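Local coordinates for protein aminotransferase (Bacillus subtilis, PDB 6L1O) that catalyses pyridoxal-phosphate-dependent amino transfer in the pathway that makes the dipeptide antibiotic bacilysin, at residues 7-15 with 130-139; 114-124 with 164-172. One frame throughout, in Å; residues are numbered along the deposited sequence.

Contact 1: 7-15 with 130-139; sequences DVIKTLPRQ and EYLSGITMAR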
loop_
_atom_site.group_PDB
_atom_site.type_symbol
_atom_site.label_atom_id
_atom_site.label_comp_id
_atom_site.label_asym_id
_atom_site.label_seq_id
_atom_site.Cartn_x
_atom_site.Cartn_y
_atom_site.Cartn_z
ATOM N N ASP B 7 -11.170 14.254 9.162
ATOM C CA ASP B 7 -11.736 13.638 10.356
ATOM C C ASP B 7 -11.208 12.218 10.616
ATOM O O ASP B 7 -10.987 11.858 11.753
ATOM C CB ASP B 7 -13.259 13.648 10.263
ATOM C CG ASP B 7 -13.856 15.050 10.459
ATOM O OD1 ASP B 7 -13.100 16.025 10.776
ATOM O OD2 ASP B 7 -15.102 15.185 10.255
ATOM N N VAL B 8 -10.964 11.452 9.551
ATOM C CA VAL B 8 -10.325 10.153 9.645
ATOM C C VAL B 8 -8.978 10.275 10.324
ATOM O O VAL B 8 -8.631 9.439 11.192
ATOM C CB VAL B 8 -10.190 9.497 8.234
ATOM C CG1 VAL B 8 -9.054 8.479 8.145
ATOM C CG2 VAL B 8 -11.502 8.825 7.852
ATOM N N ILE B 9 -8.210 11.291 9.985
ATOM C CA ILE B 9 -6.930 11.525 10.650
ATOM C C ILE B 9 -7.129 11.931 12.149
ATOM O O ILE B 9 -6.413 11.463 13.046
ATOM C CB ILE B 9 -6.108 12.613 9.928
ATOM C CG1 ILE B 9 -5.783 12.180 8.483
ATOM C CG2 ILE B 9 -4.810 12.882 10.652
ATOM C CD1 ILE B 9 -5.091 10.833 8.335
ATOM N N LYS B 10 -8.061 12.827 12.396
ATOM C CA LYS B 10 -8.290 13.333 13.747
ATOM C C LYS B 10 -8.751 12.225 14.712
ATOM O O LYS B 10 -8.441 12.267 15.912
ATOM C CB LYS B 10 -9.339 14.444 13.741
ATOM C CG LYS B 10 -8.892 15.746 13.145
ATOM C CD LYS B 10 -10.034 16.776 13.288
ATOM C CE LYS B 10 -9.782 18.011 12.448
ATOM N NZ LYS B 10 -8.364 18.490 12.568
ATOM N N THR B 11 -9.510 11.271 14.194
ATOM C CA THR B 11 -10.059 10.177 15.005
ATOM C C THR B 11 -9.162 8.941 15.032
ATOM O O THR B 11 -9.534 7.965 15.619
ATOM C CB THR B 11 -11.441 9.722 14.493
ATOM O OG1 THR B 11 -11.333 9.191 13.175
ATOM C CG2 THR B 11 -12.459 10.867 14.474
ATOM N N LEU B 12 -8.000 8.950 14.358
ATOM C CA LEU B 12 -7.131 7.786 14.344
ATOM C C LEU B 12 -6.841 7.339 15.782
ATOM O O LEU B 12 -6.551 8.178 16.629
ATOM C CB LEU B 12 -5.810 8.100 13.620
ATOM C CG LEU B 12 -5.842 8.136 12.076
ATOM C CD1 LEU B 12 -4.487 8.557 11.519
ATOM C CD2 LEU B 12 -6.262 6.819 11.480
ATOM N N PRO B 13 -6.917 6.023 16.060
ATOM C CA PRO B 13 -6.597 5.558 17.403
ATOM C C PRO B 13 -5.116 5.745 17.730
ATOM O O PRO B 13 -4.242 5.634 16.843
ATOM C CB PRO B 13 -6.983 4.074 17.384
ATOM C CG PRO B 13 -7.021 3.683 15.918
ATOM C CD PRO B 13 -7.340 4.922 15.161
ATOM N N ARG B 14 -4.853 6.064 18.994
ATOM C CA ARG B 14 -3.506 6.240 19.476
ATOM C C ARG B 14 -2.765 4.902 19.417
ATOM O O ARG B 14 -3.291 3.872 19.892
ATOM C CB ARG B 14 -3.572 6.778 20.932
ATOM N N GLN B 15 -1.567 4.901 18.833
ATOM C CA GLN B 15 -0.692 3.724 18.878
ATOM C C GLN B 15 0.058 3.686 20.218
ATOM O O GLN B 15 1.144 4.237 20.353
ATOM C CB GLN B 15 0.263 3.744 17.695
ATOM C CG GLN B 15 -0.494 3.561 16.383
ATOM C CD GLN B 15 0.427 3.519 15.202
ATOM O OE1 GLN B 15 1.247 4.425 15.036
ATOM N NE2 GLN B 15 0.297 2.489 14.366
ATOM N N GLU B 130 -4.108 -3.582 15.941
ATOM C CA GLU B 130 -4.262 -2.991 14.618
ATOM C C GLU B 130 -5.620 -3.241 14.022
ATOM O O GLU B 130 -6.026 -2.484 13.142
ATOM C CB GLU B 130 -3.124 -3.436 13.646
ATOM C CG GLU B 130 -1.798 -2.707 13.866
ATOM C CD GLU B 130 -1.883 -1.162 13.719
ATOM O OE1 GLU B 130 -2.636 -0.632 12.803
ATOM O OE2 GLU B 130 -1.177 -0.448 14.507
ATOM N N TYR B 131 -6.376 -4.220 14.537
ATOM C CA TYR B 131 -7.757 -4.422 14.113
ATOM C C TYR B 131 -8.578 -3.149 14.303
ATOM O O TYR B 131 -9.508 -2.884 13.553
ATOM C CB TYR B 131 -8.459 -5.579 14.863
ATOM C CG TYR B 131 -7.836 -6.934 14.693
ATOM C CD1 TYR B 131 -7.178 -7.269 13.504
ATOM C CD2 TYR B 131 -7.869 -7.887 15.719
ATOM C CE1 TYR B 131 -6.583 -8.485 13.329
ATOM C CE2 TYR B 131 -7.268 -9.152 15.542
ATOM C CZ TYR B 131 -6.616 -9.429 14.360
ATOM O OH TYR B 131 -5.963 -10.609 14.164
ATOM N N LEU B 132 -8.223 -2.375 15.329
ATOM C CA LEU B 132 -8.935 -1.148 15.669
ATOM C C LEU B 132 -8.835 -0.046 14.625
ATOM O O LEU B 132 -9.791 0.665 14.388
ATOM C CB LEU B 132 -8.490 -0.631 17.009
ATOM C CG LEU B 132 -9.507 -0.874 18.113
ATOM C CD1 LEU B 132 -9.034 -0.352 19.472
ATOM C CD2 LEU B 132 -10.815 -0.124 17.743
ATOM N N SER B 133 -7.669 0.069 14.007
ATOM C CA SER B 133 -7.388 1.011 12.938
ATOM C C SER B 133 -8.375 0.961 11.783
ATOM O O SER B 133 -9.072 1.930 11.529
ATOM C CB SER B 133 -5.961 0.783 12.389
ATOM O OG SER B 133 -5.037 1.180 13.359
ATOM N N GLY B 134 -8.423 -0.164 11.082
ATOM C CA GLY B 134 -9.319 -0.355 9.972
ATOM C C GLY B 134 -10.776 -0.065 10.346
ATOM O O GLY B 134 -11.506 0.558 9.617
ATOM N N ILE B 135 -11.166 -0.492 11.518
ATOM C CA ILE B 135 -12.537 -0.381 11.941
ATOM C C ILE B 135 -12.873 1.095 12.174
ATOM O O ILE B 135 -13.965 1.567 11.761
ATOM C CB ILE B 135 -12.776 -1.201 13.206
ATOM C CG1 ILE B 135 -12.707 -2.686 12.852
ATOM C CG2 ILE B 135 -14.146 -0.860 13.819
ATOM C CD1 ILE B 135 -12.685 -3.599 14.052
ATOM N N THR B 136 -11.957 1.811 12.823
ATOM C CA THR B 136 -12.172 3.216 13.134
ATOM C C THR B 136 -12.162 4.043 11.838
ATOM O O THR B 136 -12.980 4.910 11.657
ATOM C CB THR B 136 -11.146 3.749 14.114
ATOM O OG1 THR B 136 -11.117 2.902 15.289
ATOM C CG2 THR B 136 -11.492 5.151 14.547
ATOM N N MET B 137 -11.241 3.745 10.940
ATOM C CA MET B 137 -11.173 4.401 9.653
ATOM C C MET B 137 -12.327 4.097 8.726
ATOM O O MET B 137 -12.565 4.875 7.805
ATOM C CB MET B 137 -9.864 4.060 8.938
ATOM C CG MET B 137 -8.676 4.622 9.707
ATOM S SD MET B 137 -7.133 3.821 9.173
ATOM C CE MET B 137 -6.775 4.800 7.728
ATOM N N ALA B 138 -13.027 2.999 8.959
ATOM C CA ALA B 138 -14.280 2.700 8.286
ATOM C C ALA B 138 -15.473 3.420 8.988
ATOM O O ALA B 138 -16.606 3.290 8.537
ATOM C CB ALA B 138 -14.546 1.201 8.265
ATOM N N ARG B 139 -15.184 4.115 10.087
ATOM C CA ARG B 139 -16.191 4.805 10.904
ATOM C C ARG B 139 -17.201 3.838 11.515
ATOM O O ARG B 139 -18.351 4.182 11.729
ATOM C CB ARG B 139 -16.891 5.902 10.079
ATOM C CG ARG B 139 -15.932 6.817 9.328
ATOM C CD ARG B 139 -16.678 7.757 8.381
ATOM N NE ARG B 139 -16.153 9.147 8.474
ATOM C CZ ARG B 139 -15.257 9.695 7.642
ATOM N NH1 ARG B 139 -14.784 9.006 6.601
ATOM N NH2 ARG B 139 -14.845 10.943 7.835
HETATM O O HOH W 1 -12.407 12.199 6.819
#
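Val8, Leu12 and Pro13 lie against helix 130-137, which ends at Arg139 in a Schellman motif, so that the N-terminal arm of this fold type I aminotransferase packs along the helix. Met137 extends from its CB to CG, which meets Leu12 CD2 at 3.7 Å and, across a roughly perpendicular approach, Val8 CG1 at 4.2 Å. The sulphur SD stays beside the same Leu12 CD2, at 3.9 Å, and the chain then bends at its third torsion; Tyr108 of helix 103-114 and Phe264 of the second subunit also pack on it. Pro13 sets CG 4.0 Å from the CA of Ser133, one turn before Met137, while its CD and the CB of Thr136 approach end-on. Ser133 OG itself finds its stronger partner in His267 of the second subunit.

At the end toward the cofactor, Gln15 NE2 donates to Glu130 OE2 at 3.3 Å. The oxygen is met on its syn side, the amide and carboxylate planes standing 80° apart. This bond lies beside Lys104 and Tyr128, residues that bind pyridoxal phosphate. At the opposite end Val8 keeps CG1 trans to its own N (chi1 155°), which leaves CG2 over one face of the Arg139 guanidinium, 3.5 Å from NH1. A water completes the join, accepting from Arg139 NH2 at 2.9 Å and from the backbone N of Val8.

Contact 2: 114-124 with 164-172; sequences LLNPGDIALVP and VLEKAKLMF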
loop_
_atom_site.group_PDB
_atom_site.type_symbol
_atom_site.label_atom_id
_atom_site.label_comp_id
_atom_site.label_asym_id
_atom_site.label_seq_id
_atom_site.Cartn_x
_atom_site.Cartn_y
_atom_site.Cartn_z
ATOM N N LEU B 114 -15.768 -4.210 3.559
ATOM C CA LEU B 114 -16.806 -4.994 4.214
ATOM C C LEU B 114 -17.586 -4.277 5.307
ATOM O O LEU B 114 -18.535 -4.848 5.814
ATOM C CB LEU B 114 -16.195 -6.300 4.748
ATOM C CG LEU B 114 -15.510 -7.202 3.701
ATOM C CD1 LEU B 114 -14.879 -8.429 4.315
ATOM C CD2 LEU B 114 -16.520 -7.705 2.663
ATOM N N LEU B 115 -17.138 -3.081 5.713
ATOM C CA LEU B 115 -17.764 -2.343 6.786
ATOM C C LEU B 115 -18.243 -0.979 6.321
ATOM O O LEU B 115 -17.495 -0.230 5.675
ATOM C CB LEU B 115 -16.811 -2.170 7.977
ATOM C CG LEU B 115 -16.606 -3.225 9.028
ATOM C CD1 LEU B 115 -15.469 -2.834 9.988
ATOM C CD2 LEU B 115 -17.871 -3.489 9.854
ATOM N N ASN B 116 -19.488 -0.658 6.659
ATOM C CA ASN B 116 -20.041 0.701 6.441
ATOM C C ASN B 116 -20.011 1.491 7.701
ATOM O O ASN B 116 -20.004 0.927 8.786
ATOM C CB ASN B 116 -21.513 0.622 5.980
ATOM C CG ASN B 116 -21.650 0.113 4.587
ATOM O OD1 ASN B 116 -20.907 0.542 3.699
ATOM N ND2 ASN B 116 -22.632 -0.771 4.348
ATOM N N PRO B 117 -19.950 2.800 7.586
ATOM C CA PRO B 117 -19.976 3.629 8.766
ATOM C C PRO B 117 -21.190 3.178 9.542
ATOM O O PRO B 117 -22.193 2.841 8.985
ATOM C CB PRO B 117 -20.145 5.026 8.184
ATOM C CG PRO B 117 -19.393 4.932 6.939
ATOM C CD PRO B 117 -19.832 3.620 6.393
ATOM N N GLY B 118 -21.044 3.098 10.835
ATOM C CA GLY B 118 -22.128 2.638 11.667
ATOM C C GLY B 118 -22.326 1.154 11.868
ATOM O O GLY B 118 -23.013 0.795 12.749
ATOM N N ASP B 119 -21.725 0.307 11.062
ATOM C CA ASP B 119 -21.807 -1.121 11.252
ATOM C C ASP B 119 -20.993 -1.501 12.527
ATOM O O ASP B 119 -20.183 -0.768 12.975
ATOM C CB ASP B 119 -21.190 -1.858 10.055
ATOM C CG ASP B 119 -22.070 -1.889 8.816
ATOM O OD1 ASP B 119 -23.237 -1.551 8.891
ATOM O OD2 ASP B 119 -21.591 -2.298 7.749
ATOM N N ILE B 120 -21.232 -2.666 13.067
ATOM C CA ILE B 120 -20.494 -3.196 14.192
ATOM C C ILE B 120 -19.480 -4.196 13.667
ATOM O O ILE B 120 -19.799 -4.993 12.785
ATOM C CB ILE B 120 -21.426 -3.855 15.237
ATOM C CG1 ILE B 120 -22.003 -2.757 16.135
ATOM C CG2 ILE B 120 -20.690 -4.895 16.077
ATOM C CD1 ILE B 120 -23.141 -3.175 17.045
ATOM N N ALA B 121 -18.267 -4.158 14.233
ATOM C CA ALA B 121 -17.262 -5.205 14.015
ATOM C C ALA B 121 -17.032 -5.941 15.354
ATOM O O ALA B 121 -16.829 -5.308 16.384
ATOM C CB ALA B 121 -15.970 -4.608 13.499
ATOM N N LEU B 122 -17.136 -7.248 15.315
ATOM C CA LEU B 122 -16.845 -8.090 16.448
ATOM C C LEU B 122 -15.328 -8.365 16.527
ATOM O O LEU B 122 -14.775 -8.963 15.583
ATOM C CB LEU B 122 -17.579 -9.407 16.316
ATOM C CG LEU B 122 -19.122 -9.337 16.324
ATOM C CD1 LEU B 122 -19.718 -10.607 15.765
ATOM C CD2 LEU B 122 -19.569 -9.086 17.734
ATOM N N VAL B 123 -14.703 -7.969 17.639
ATOM C CA VAL B 123 -13.272 -8.043 17.810
ATOM C C VAL B 123 -12.906 -8.741 19.118
ATOM O O VAL B 123 -13.458 -8.430 20.168
ATOM C CB VAL B 123 -12.615 -6.631 17.817
ATOM C CG1 VAL B 123 -11.120 -6.706 18.064
ATOM C CG2 VAL B 123 -12.853 -5.917 16.506
ATOM N N PRO B 124 -11.949 -9.686 19.058
ATOM C CA PRO B 124 -11.529 -10.379 20.295
ATOM C C PRO B 124 -10.791 -9.484 21.275
ATOM O O PRO B 124 -10.051 -8.554 20.907
ATOM C CB PRO B 124 -10.646 -11.548 19.757
ATOM C CG PRO B 124 -10.170 -11.064 18.479
ATOM C CD PRO B 124 -11.276 -10.251 17.875
ATOM N N VAL B 164 -27.014 -6.972 18.815
ATOM C CA VAL B 164 -25.986 -6.402 17.928
ATOM C C VAL B 164 -25.764 -7.164 16.626
ATOM O O VAL B 164 -25.081 -6.663 15.725
ATOM C CB VAL B 164 -24.629 -6.226 18.633
ATOM C CG1 VAL B 164 -24.799 -5.479 19.941
ATOM C CG2 VAL B 164 -23.915 -7.557 18.853
ATOM N N LEU B 165 -26.345 -8.352 16.528
ATOM C CA LEU B 165 -26.060 -9.276 15.438
ATOM C C LEU B 165 -26.542 -8.787 14.086
ATOM O O LEU B 165 -25.974 -9.164 13.049
ATOM C CB LEU B 165 -26.639 -10.660 15.765
ATOM C CG LEU B 165 -25.972 -11.351 16.957
ATOM C CD1 LEU B 165 -26.589 -12.727 17.161
ATOM C CD2 LEU B 165 -24.457 -11.504 16.773
ATOM N N GLU B 166 -27.551 -7.921 14.085
ATOM C CA GLU B 166 -28.011 -7.292 12.835
ATOM C C GLU B 166 -27.042 -6.233 12.335
ATOM O O GLU B 166 -26.714 -6.166 11.140
ATOM C CB GLU B 166 -29.409 -6.660 13.015
ATOM C CG GLU B 166 -30.564 -7.516 12.471
ATOM C CD GLU B 166 -30.582 -7.630 10.944
ATOM O OE1 GLU B 166 -29.676 -7.090 10.251
ATOM O OE2 GLU B 166 -31.525 -8.265 10.428
ATOM N N LYS B 167 -26.596 -5.377 13.238
ATOM C CA LYS B 167 -25.582 -4.388 12.884
ATOM C C LYS B 167 -24.189 -4.993 12.691
ATOM O O LYS B 167 -23.374 -4.402 12.001
ATOM C CB LYS B 167 -25.525 -3.256 13.887
ATOM C CG LYS B 167 -26.757 -2.354 13.825
ATOM C CD LYS B 167 -27.184 -2.114 12.360
ATOM C CE LYS B 167 -28.258 -1.058 12.210
ATOM N NZ LYS B 167 -29.392 -1.637 11.402
ATOM N N ALA B 168 -23.969 -6.168 13.272
ATOM C CA ALA B 168 -22.660 -6.860 13.156
ATOM C C ALA B 168 -22.410 -7.368 11.752
ATOM O O ALA B 168 -23.060 -8.247 11.276
ATOM C CB ALA B 168 -22.549 -7.980 14.157
ATOM N N LYS B 169 -21.438 -6.769 11.068
ATOM C CA LYS B 169 -21.144 -7.148 9.675
ATOM C C LYS B 169 -19.798 -7.801 9.437
ATOM O O LYS B 169 -19.579 -8.396 8.390
ATOM C CB LYS B 169 -21.306 -5.956 8.788
ATOM C CG LYS B 169 -22.712 -5.382 8.770
ATOM C CD LYS B 169 -23.816 -6.387 8.385
ATOM C CE LYS B 169 -23.675 -6.886 6.931
ATOM N NZ LYS B 169 -24.115 -8.324 6.764
ATOM N N LEU B 170 -18.934 -7.771 10.441
ATOM C CA LEU B 170 -17.603 -8.337 10.314
ATOM C C LEU B 170 -17.105 -8.811 11.656
ATOM O O LEU B 170 -17.314 -8.161 12.669
ATOM C CB LEU B 170 -16.659 -7.313 9.754
ATOM C CG LEU B 170 -15.241 -7.853 9.429
ATOM C CD1 LEU B 170 -14.841 -7.609 7.996
ATOM C CD2 LEU B 170 -14.256 -7.244 10.358
ATOM N N MET B 171 -16.445 -9.959 11.641
ATOM C CA MET B 171 -15.772 -10.473 12.776
ATOM C C MET B 171 -14.293 -10.812 12.453
ATOM O O MET B 171 -14.027 -11.405 11.452
ATOM C CB MET B 171 -16.478 -11.761 13.218
ATOM C CG MET B 171 -15.739 -12.476 14.382
ATOM S SD MET B 171 -16.583 -13.935 14.997
ATOM C CE MET B 171 -16.501 -15.083 13.718
ATOM N N PHE B 172 -13.407 -10.501 13.380
ATOM C CA PHE B 172 -12.000 -10.974 13.357
ATOM C C PHE B 172 -11.747 -12.136 14.282
ATOM O O PHE B 172 -12.171 -12.129 15.448
ATOM C CB PHE B 172 -11.054 -9.826 13.769
ATOM C CG PHE B 172 -10.912 -8.758 12.727
ATOM C CD1 PHE B 172 -10.377 -9.058 11.484
ATOM C CD2 PHE B 172 -11.254 -7.456 13.015
ATOM C CE1 PHE B 172 -10.247 -8.065 10.500
ATOM C CE2 PHE B 172 -11.094 -6.455 12.065
ATOM C CZ PHE B 172 -10.579 -6.755 10.825
#
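Leu170 meets Leu114 and Leu115 nearly crosswise, its CD1 lying 3.8 Å from Leu114 CB and its CB 4.0 Å from Leu115 CD2. Leu170 belongs to strand 168-172, which runs parallel to strand 120-124 and crosses it at -20°; four backbone hydrogen bonds join the two segments, the first accepted by Lys167 O just before the strand begins. A beta bulge shifts the register between Ile120 and Ala121: Ile120 O accepts from Lys169 N, and Leu170 N is left buried without a partner. Ala121 shares the sheet face of Leu170. Leu170 also sets CD2 over one face of the Phe172 ring, whose edge is approached by Val123 CG2 at 4.1 Å.

On the other face Ile120 stands at about a right angle to Val164, with CD1 3.7 Å from Val164 CB. CG1 trans to the carbonyl carbon (chi1 -82°) sends that branch to Val164 and leaves CG2 for Ala168. Leu122 and Met171 meet there through their CB atoms.

Lys169 slants past the Asp119 carboxylate, offering only methylene carbon: its CG is 3.4 Å from OD2, while NZ bends away to Asn200 O. Asp119 OD2 instead accepts Asn116 N across a type II turn, at 2.9 Å.

Within the mixed sheet strand 120-125 lies between 168-174 and 141-146, and strand 202-206 flanks 168-174 on its far side. Ile135 of helix 130-137 covers Leu115, Ala121, Val123 and Phe172.

Overall arrangement
The segments alternate along the chain, 7-15, 114-124, 130-139, 164-172, and the two contacts have centres about 15 Å apart. Strand 120-125 of contact 2 leads into helix 130-137 of contact 1, and the chain returns in strand 141-146, parallel to and beside the first strand: a beta-alpha-beta unit of the cofactor-binding aminotransferase fold. Helix 130-137 of contact 1 thus lies over the sheet that contains contact 2, and Arg139 O, just past the helix, probably bonds to Gly118 N. Both contacts reach the second subunit, and Asp7 of contact 1 bonds through its N to Asn116 of contact 2 in that subunit, tying the N-terminal arm into the dimer.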